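Local atomic coordinates of VESB protease (Vibrio cholerae, PDB entry 4LK4), a protein that probably acts as a secreted serine endopeptidase of the trypsin (S1) family, with an immunoglobulin-like domain following the protease domain. Residues 117-129 with 231-243. The protein carries 1 engineered substitution. Residues are numbered along the deposited sequence; the frame is centred on the assembly and turned at random.
Sequences AITLAGPATRTSL and YTNVSYFRDWITK
Bent at chi2 and chi3 (-58° and -50°), the R238 side chain folds back so that the edge of its guanidinium meets A121 O, while S235, its OG anti to the carbonyl carbon (chi1 -74°), turns its hydroxyl into the bend that leads to helix 125-128. R238 NH1 donates to A121 O at 2.7 Å; the oxygen lies near the guanidinium plane, but NH1 stands well above the carbonyl plane. One face of the same guanidinium rests on L120 CB. S235 OG gives its proton to G122 O (2.8 Å) and accepts from R126 N (3.3 Å), so one hydroxyl links the two sides of the turn. G122 O also receives T125 N, which approaches from the opposite face of its plane, with a weak third bond from T125 OG1.

Next to the turn, the side chains of R126 and N233 cross at about a right angle, CG of R126 lying 3.4 Å from ND2 of N233. A water accepts from R126 NE and, weakly, from N233 ND2; R126 NH2 is hydrogen-bonded to Q165 OE1 and N233 ND2 to the carbonyl of S182. L120 completes the apolar side: CD2 meets V234 CG1 and CD1 meets I241 CD1, both at 4.0 Å, beside L46 of strand 39-46. The contact belongs to the two-barrel trypsin fold, where the linker between the barrels packs against the C-terminal helix of the trypsin domain, here 238-243, and the turn before it.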
ATOM      1  N   ALA A 117     -15.135   7.671  -0.949  1.00 54.33           N
ATOM      2  CA  ALA A 117     -13.739   7.415  -1.239  1.00 51.60           C
ATOM      3  C   ALA A 117     -12.986   8.738  -1.368  1.00 50.28           C
ATOM      4  O   ALA A 117     -13.544   9.768  -1.722  1.00 50.35           O
ATOM      5  CB  ALA A 117     -13.611   6.607  -2.519  1.00 52.52           C
ATOM      6  N   ILE A 118     -11.703   8.698  -1.056  1.00 48.40           N
ATOM      7  CA  ILE A 118     -10.857   9.847  -1.246  1.00 47.56           C
ATOM      8  C   ILE A 118     -10.559  10.015  -2.732  1.00 48.51           C
ATOM      9  O   ILE A 118     -10.665   9.084  -3.499  1.00 51.52           O
ATOM     10  CB  ILE A 118      -9.556   9.683  -0.453  1.00 46.01           C
ATOM     11  CG1 ILE A 118      -8.923  11.063  -0.219  1.00 45.91           C
ATOM     12  CG2 ILE A 118      -8.606   8.670  -1.119  1.00 44.00           C
ATOM     13  CD1 ILE A 118      -7.967  11.057   0.960  1.00 45.58           C
ATOM     14  N   THR A 119     -10.213  11.219  -3.129  1.00 49.54           N
ATOM     15  CA  THR A 119      -9.814  11.497  -4.478  1.00 50.33           C
ATOM     16  C   THR A 119      -8.318  11.643  -4.427  1.00 49.18           C
ATOM     17  O   THR A 119      -7.777  12.400  -3.613  1.00 47.94           O
ATOM     18  CB  THR A 119     -10.506  12.773  -5.000  1.00 52.89           C
ATOM     19  OG1 THR A 119     -11.925  12.562  -5.006  1.00 53.40           O
ATOM     20  CG2 THR A 119     -10.044  13.111  -6.425  1.00 54.53           C
ATOM     21  N   LEU A 120      -7.647  10.876  -5.274  1.00 49.76           N
ATOM     22  CA  LEU A 120      -6.202  10.866  -5.311  1.00 48.41           C
ATOM     23  C   LEU A 120      -5.731  11.954  -6.227  1.00 49.90           C
ATOM     24  O   LEU A 120      -6.426  12.319  -7.160  1.00 51.68           O
ATOM     25  CB  LEU A 120      -5.703   9.519  -5.819  1.00 49.04           C
ATOM     26  CG  LEU A 120      -5.914   8.301  -4.924  1.00 48.03           C
ATOM     27  CD1 LEU A 120      -5.196   7.100  -5.516  1.00 49.53           C
ATOM     28  CD2 LEU A 120      -5.401   8.551  -3.532  1.00 46.71           C
ATOM     29  N   ALA A 121      -4.548  12.490  -5.962  1.00 50.15           N
ATOM     30  CA  ALA A 121      -3.980  13.509  -6.841  1.00 51.75           C
ATOM     31  C   ALA A 121      -3.627  12.910  -8.226  1.00 53.03           C
ATOM     32  O   ALA A 121      -3.265  11.739  -8.336  1.00 50.18           O
ATOM     33  CB  ALA A 121      -2.752  14.116  -6.200  1.00 51.26           C
ATOM     34  N   GLY A 122      -3.734  13.743  -9.262  1.00 55.41           N
ATOM     35  CA  GLY A 122      -3.468  13.348 -10.631  1.00 56.12           C
ATOM     36  C   GLY A 122      -1.995  13.088 -10.835  1.00 56.34           C
ATOM     37  O   GLY A 122      -1.154  13.623 -10.125  1.00 56.05           O
ATOM     38  N   PRO A 123      -1.663  12.261 -11.814  1.00 58.38           N
ATOM     39  CA  PRO A 123      -0.237  11.977 -12.051  1.00 58.70           C
ATOM     40  C   PRO A 123       0.630  13.242 -12.191  1.00 59.65           C
ATOM     41  O   PRO A 123       1.779  13.241 -11.778  1.00 58.40           O
ATOM     42  CB  PRO A 123      -0.238  11.200 -13.374  1.00 60.06           C
ATOM     43  CG  PRO A 123      -1.656  10.782 -13.616  1.00 60.82           C
ATOM     44  CD  PRO A 123      -2.565  11.635 -12.801  1.00 59.84           C
ATOM     45  N   ALA A 124       0.080  14.310 -12.758  1.00 60.40           N
ATOM     46  CA  ALA A 124       0.839  15.536 -12.957  1.00 62.08           C
ATOM     47  C   ALA A 124       0.796  16.525 -11.777  1.00 61.71           C
ATOM     48  O   ALA A 124       1.488  17.551 -11.812  1.00 63.68           O
ATOM     49  CB  ALA A 124       0.346  16.229 -14.221  1.00 64.65           C
ATOM     50  N   THR A 125      -0.005  16.255 -10.747  1.00 59.22           N
ATOM     51  CA  THR A 125      -0.256  17.271  -9.729  1.00 59.01           C
ATOM     52  C   THR A 125       0.976  17.623  -8.870  1.00 58.93           C
ATOM     53  O   THR A 125       1.255  18.787  -8.652  1.00 60.01           O
ATOM     54  CB  THR A 125      -1.409  16.863  -8.803  1.00 57.52           C
ATOM     55  OG1 THR A 125      -2.579  16.574  -9.576  1.00 57.16           O
ATOM     56  CG2 THR A 125      -1.710  17.982  -7.778  1.00 56.42           C
ATOM     57  N   ARG A 126       1.713  16.626  -8.394  1.00 57.57           N
ATOM     58  CA  ARG A 126       2.819  16.875  -7.465  1.00 56.76           C
ATOM     59  C   ARG A 126       3.885  17.773  -8.043  1.00 58.68           C
ATOM     60  O   ARG A 126       4.358  18.697  -7.383  1.00 58.03           O
ATOM     61  CB  ARG A 126       3.466  15.572  -7.038  1.00 55.58           C
ATOM     62  CG  ARG A 126       4.981  15.629  -6.909  1.00 56.11           C
ATOM     63  CD  ARG A 126       5.347  15.852  -5.491  1.00 54.21           C
ATOM     64  NE  ARG A 126       6.743  16.229  -5.260  1.00 54.41           N
ATOM     65  CZ  ARG A 126       7.162  17.478  -5.126  1.00 54.14           C
ATOM     66  NH1 ARG A 126       6.335  18.488  -5.328  1.00 53.97           N
ATOM     67  NH2 ARG A 126       8.415  17.718  -4.816  1.00 54.57           N
ATOM     68  N   THR A 127       4.305  17.496  -9.263  1.00 61.32           N
ATOM     69  CA  THR A 127       5.343  18.339  -9.852  1.00 64.88           C
ATOM     70  C   THR A 127       4.811  19.722 -10.240  1.00 65.97           C
ATOM     71  O   THR A 127       5.623  20.585 -10.514  1.00 68.29           O
ATOM     72  CB  THR A 127       6.090  17.688 -11.032  1.00 66.74           C
ATOM     73  OG1 THR A 127       5.205  17.494 -12.131  1.00 70.47           O
ATOM     74  CG2 THR A 127       6.680  16.353 -10.626  1.00 64.81           C
ATOM     75  N   SER A 128       3.487  19.936 -10.196  1.00 65.11           N
ATOM     76  CA  SER A 128       2.864  21.269 -10.463  1.00 68.23           C
ATOM     77  C   SER A 128       2.851  22.235  -9.297  1.00 67.40           C
ATOM     78  O   SER A 128       2.561  23.413  -9.463  1.00 68.12           O
ATOM     79  CB  SER A 128       1.402  21.112 -10.872  1.00 69.43           C
ATOM     80  OG  SER A 128       1.276  20.161 -11.912  1.00 73.58           O
ATOM     81  N   LEU A 129       3.124  21.711  -8.110  1.00 65.81           N
ATOM     82  CA  LEU A 129       2.926  22.432  -6.875  1.00 63.99           C
ATOM     83  C   LEU A 129       4.181  23.193  -6.498  1.00 64.88           C
ATOM     84  O   LEU A 129       5.248  22.603  -6.412  1.00 66.47           O
ATOM     85  CB  LEU A 129       2.577  21.437  -5.764  1.00 59.93           C
ATOM     86  CG  LEU A 129       1.240  20.703  -5.897  1.00 58.03           C
ATOM     87  CD1 LEU A 129       0.987  19.882  -4.640  1.00 56.13           C
ATOM     88  CD2 LEU A 129       0.079  21.642  -6.154  1.00 58.95           C
ATOM     89  N   TYR A 231       6.898  11.884   2.872  1.00 39.63           N
ATOM     90  CA  TYR A 231       5.593  11.388   2.442  1.00 38.49           C
ATOM     91  C   TYR A 231       5.739  10.697   1.105  1.00 39.82           C
ATOM     92  O   TYR A 231       6.360  11.230   0.183  1.00 42.24           O
ATOM     93  CB  TYR A 231       4.605  12.551   2.315  1.00 38.02           C
ATOM     94  CG  TYR A 231       4.431  13.324   3.597  1.00 38.02           C
ATOM     95  CD1 TYR A 231       5.311  14.332   3.955  1.00 38.71           C
ATOM     96  CD2 TYR A 231       3.400  13.018   4.467  1.00 37.74           C
ATOM     97  CE1 TYR A 231       5.180  14.996   5.152  1.00 39.39           C
ATOM     98  CE2 TYR A 231       3.236  13.687   5.651  1.00 38.68           C
ATOM     99  CZ  TYR A 231       4.127  14.668   5.995  1.00 40.41           C
ATOM    100  OH  TYR A 231       3.905  15.323   7.176  1.00 42.41           O
ATOM    101  N   THR A 232       5.191   9.493   0.991  1.00 40.09           N
ATOM    102  CA  THR A 232       5.206   8.804  -0.261  1.00 40.07           C
ATOM    103  C   THR A 232       4.364   9.630  -1.225  1.00 40.97           C
ATOM    104  O   THR A 232       3.321  10.168  -0.848  1.00 40.39           O
ATOM    105  CB  THR A 232       4.667   7.390  -0.125  1.00 40.84           C
ATOM    106  OG1 THR A 232       5.499   6.649   0.779  1.00 41.50           O
ATOM    107  CG2 THR A 232       4.659   6.682  -1.460  1.00 41.62           C
ATOM    108  N   ASN A 233       4.859   9.745  -2.454  1.00 40.96           N
ATOM    109  CA  ASN A 233       4.290  10.585  -3.472  1.00 42.28           C
ATOM    110  C   ASN A 233       3.181   9.887  -4.296  1.00 43.48           C
ATOM    111  O   ASN A 233       3.469   9.092  -5.177  1.00 44.91           O
ATOM    112  CB  ASN A 233       5.437  11.024  -4.362  1.00 43.53           C
ATOM    113  CG  ASN A 233       4.992  11.863  -5.535  1.00 45.23           C
ATOM    114  OD1 ASN A 233       3.789  12.050  -5.788  1.00 45.66           O
ATOM    115  ND2 ASN A 233       5.971  12.387  -6.268  1.00 46.61           N
ATOM    116  N   VAL A 234       1.918  10.202  -4.020  1.00 43.86           N
ATOM    117  CA  VAL A 234       0.829   9.520  -4.680  1.00 45.22           C
ATOM    118  C   VAL A 234       0.779   9.763  -6.197  1.00 46.23           C
ATOM    119  O   VAL A 234       0.407   8.850  -6.967  1.00 45.53           O
ATOM    120  CB  VAL A 234      -0.518   9.872  -4.031  1.00 46.48           C
ATOM    121  CG1 VAL A 234      -1.702   9.460  -4.899  1.00 48.89           C
ATOM    122  CG2 VAL A 234      -0.630   9.187  -2.694  1.00 45.50           C
ATOM    123  N   SER A 235       1.142  10.959  -6.643  1.00 46.59           N
ATOM    124  CA  SER A 235       1.137  11.241  -8.095  1.00 47.28           C
ATOM    125  C   SER A 235       2.022  10.276  -8.857  1.00 48.75           C
ATOM    126  O   SER A 235       1.642   9.753  -9.897  1.00 49.85           O
ATOM    127  CB  SER A 235       1.615  12.640  -8.386  1.00 47.14           C
ATOM    128  OG  SER A 235       0.618  13.551  -8.022  1.00 48.74           O
ATOM    129  N   TYR A 236       3.199  10.017  -8.302  1.00 48.77           N
ATOM    130  CA  TYR A 236       4.203   9.209  -8.949  1.00 47.73           C
ATOM    131  C   TYR A 236       3.738   7.761  -9.001  1.00 48.13           C
ATOM    132  O   TYR A 236       4.301   6.970  -9.747  1.00 49.08           O
ATOM    133  CB  TYR A 236       5.512   9.361  -8.153  1.00 48.04           C
ATOM    134  CG  TYR A 236       6.698   8.535  -8.602  1.00 48.15           C
ATOM    135  CD1 TYR A 236       7.532   8.972  -9.622  1.00 52.07           C
ATOM    136  CD2 TYR A 236       6.993   7.348  -7.999  1.00 48.02           C
ATOM    137  CE1 TYR A 236       8.628   8.223 -10.045  1.00 51.69           C
ATOM    138  CE2 TYR A 236       8.082   6.584  -8.405  1.00 50.70           C
ATOM    139  CZ  TYR A 236       8.892   7.037  -9.428  1.00 51.97           C
ATOM    140  OH  TYR A 236       9.966   6.295  -9.820  1.00 55.31           O
ATOM    141  N   PHE A 237       2.742   7.404  -8.179  1.00 47.17           N
ATOM    142  CA  PHE A 237       2.337   6.006  -8.009  1.00 46.43           C
ATOM    143  C   PHE A 237       0.942   5.630  -8.545  1.00 47.76           C
ATOM    144  O   PHE A 237       0.473   4.515  -8.305  1.00 48.87           O
ATOM    145  CB  PHE A 237       2.500   5.579  -6.527  1.00 44.89           C
ATOM    146  CG  PHE A 237       3.928   5.195  -6.154  1.00 43.92           C
ATOM    147  CD1 PHE A 237       4.599   4.203  -6.845  1.00 43.94           C
ATOM    148  CD2 PHE A 237       4.590   5.841  -5.124  1.00 42.64           C
ATOM    149  CE1 PHE A 237       5.903   3.860  -6.505  1.00 44.60           C
ATOM    150  CE2 PHE A 237       5.885   5.531  -4.794  1.00 42.24           C
ATOM    151  CZ  PHE A 237       6.547   4.528  -5.481  1.00 44.79           C
ATOM    152  N   ARG A 238       0.309   6.514  -9.312  1.00 48.14           N
ATOM    153  CA  ARG A 238      -1.050   6.275  -9.786  1.00 48.75           C
ATOM    154  C   ARG A 238      -1.203   4.970 -10.564  1.00 51.30           C
ATOM    155  O   ARG A 238      -2.171   4.232 -10.336  1.00 52.62           O
ATOM    156  CB  ARG A 238      -1.520   7.459 -10.616  1.00 49.79           C
ATOM    157  CG  ARG A 238      -1.629   8.756  -9.818  1.00 49.84           C
ATOM    158  CD  ARG A 238      -2.569   8.591  -8.650  1.00 50.20           C
ATOM    159  NE  ARG A 238      -3.817   7.998  -9.103  1.00 52.18           N
ATOM    160  CZ  ARG A 238      -4.856   8.682  -9.579  1.00 53.66           C
ATOM    161  NH1 ARG A 238      -4.828  10.000  -9.640  1.00 54.35           N
ATOM    162  NH2 ARG A 238      -5.935   8.031  -9.991  1.00 54.26           N
ATOM    163  N   ASP A 239      -0.259   4.672 -11.461  1.00 51.68           N
ATOM    164  CA  ASP A 239      -0.315   3.432 -12.214  1.00 53.27           C
ATOM    165  C   ASP A 239      -0.135   2.227 -11.326  1.00 50.67           C
ATOM    166  O   ASP A 239      -0.796   1.192 -11.536  1.00 50.61           O
ATOM    167  CB  ASP A 239       0.745   3.382 -13.327  1.00 57.16           C
ATOM    168  CG  ASP A 239       0.468   4.372 -14.442  1.00 60.47           C
ATOM    169  OD1 ASP A 239      -0.629   4.970 -14.485  1.00 62.84           O
ATOM    170  OD2 ASP A 239       1.365   4.566 -15.262  1.00 64.87           O
ATOM    171  N   TRP A 240       0.771   2.325 -10.357  1.00 46.60           N
ATOM    172  CA  TRP A 240       0.991   1.177  -9.483  1.00 44.79           C
ATOM    173  C   TRP A 240      -0.287   0.898  -8.693  1.00 44.34           C
ATOM    174  O   TRP A 240      -0.697  -0.257  -8.522  1.00 43.98           O
ATOM    175  CB  TRP A 240       2.201   1.391  -8.574  1.00 43.97           C
ATOM    176  CG  TRP A 240       2.456   0.221  -7.710  1.00 43.84           C
ATOM    177  CD1 TRP A 240       3.241  -0.858  -8.007  1.00 44.91           C
ATOM    178  CD2 TRP A 240       1.891  -0.028  -6.421  1.00 42.60           C
ATOM    179  NE1 TRP A 240       3.211  -1.757  -6.968  1.00 44.75           N
ATOM    180  CE2 TRP A 240       2.382  -1.274  -5.987  1.00 42.98           C
ATOM    181  CE3 TRP A 240       0.995   0.674  -5.596  1.00 42.06           C
ATOM    182  CZ2 TRP A 240       2.021  -1.830  -4.768  1.00 42.03           C
ATOM    183  CZ3 TRP A 240       0.638   0.116  -4.399  1.00 41.02           C
ATOM    184  CH2 TRP A 240       1.152  -1.132  -3.996  1.00 41.78           C
ATOM    185  N   ILE A 241      -0.945   1.974  -8.269  1.00 43.26           N
ATOM    186  CA  ILE A 241      -2.175   1.866  -7.494  1.00 43.35           C
ATOM    187  C   ILE A 241      -3.287   1.268  -8.336  1.00 44.69           C
ATOM    188  O   ILE A 241      -3.999   0.393  -7.894  1.00 44.92           O
ATOM    189  CB  ILE A 241      -2.623   3.241  -6.948  1.00 42.53           C
ATOM    190  CG1 ILE A 241      -1.615   3.703  -5.900  1.00 41.54           C
ATOM    191  CG2 ILE A 241      -4.018   3.164  -6.316  1.00 42.62           C
ATOM    192  CD1 ILE A 241      -1.637   5.179  -5.632  1.00 41.44           C
ATOM    193  N   THR A 242      -3.426   1.764  -9.555  1.00 46.32           N
ATOM    194  CA  THR A 242      -4.431   1.265 -10.478  1.00 47.19           C
ATOM    195  C   THR A 242      -4.236  -0.218 -10.701  1.00 48.69           C
ATOM    196  O   THR A 242      -5.193  -0.978 -10.677  1.00 50.11           O
ATOM    197  CB  THR A 242      -4.321   2.009 -11.799  1.00 47.32           C
ATOM    198  OG1 THR A 242      -4.628   3.377 -11.553  1.00 45.22           O
ATOM    199  CG2 THR A 242      -5.261   1.423 -12.864  1.00 48.98           C
ATOM    200  N   LYS A 243      -2.988  -0.620 -10.887  1.00 50.12           N
ATOM    201  CA  LYS A 243      -2.663  -2.022 -11.134  1.00 51.96           C
ATOM    202  C   LYS A 243      -3.036  -2.918  -9.952  1.00 50.46           C
ATOM    203  O   LYS A 243      -3.407  -4.072 -10.165  1.00 50.80           O
ATOM    204  CB  LYS A 243      -1.182  -2.182 -11.487  1.00 54.67           C
ATOM    205  CG  LYS A 243      -0.672  -3.610 -11.322  1.00 58.61           C
ATOM    206  CD  LYS A 243       0.753  -3.843 -11.821  1.00 60.41           C
ATOM    207  CE  LYS A 243       1.251  -5.186 -11.317  1.00 63.27           C
ATOM    208  NZ  LYS A 243       2.489  -5.629 -11.993  1.00 65.95           N
TER
HETATM  209  O   HOH W   1       8.337  13.794  -4.813  1.00 44.99           O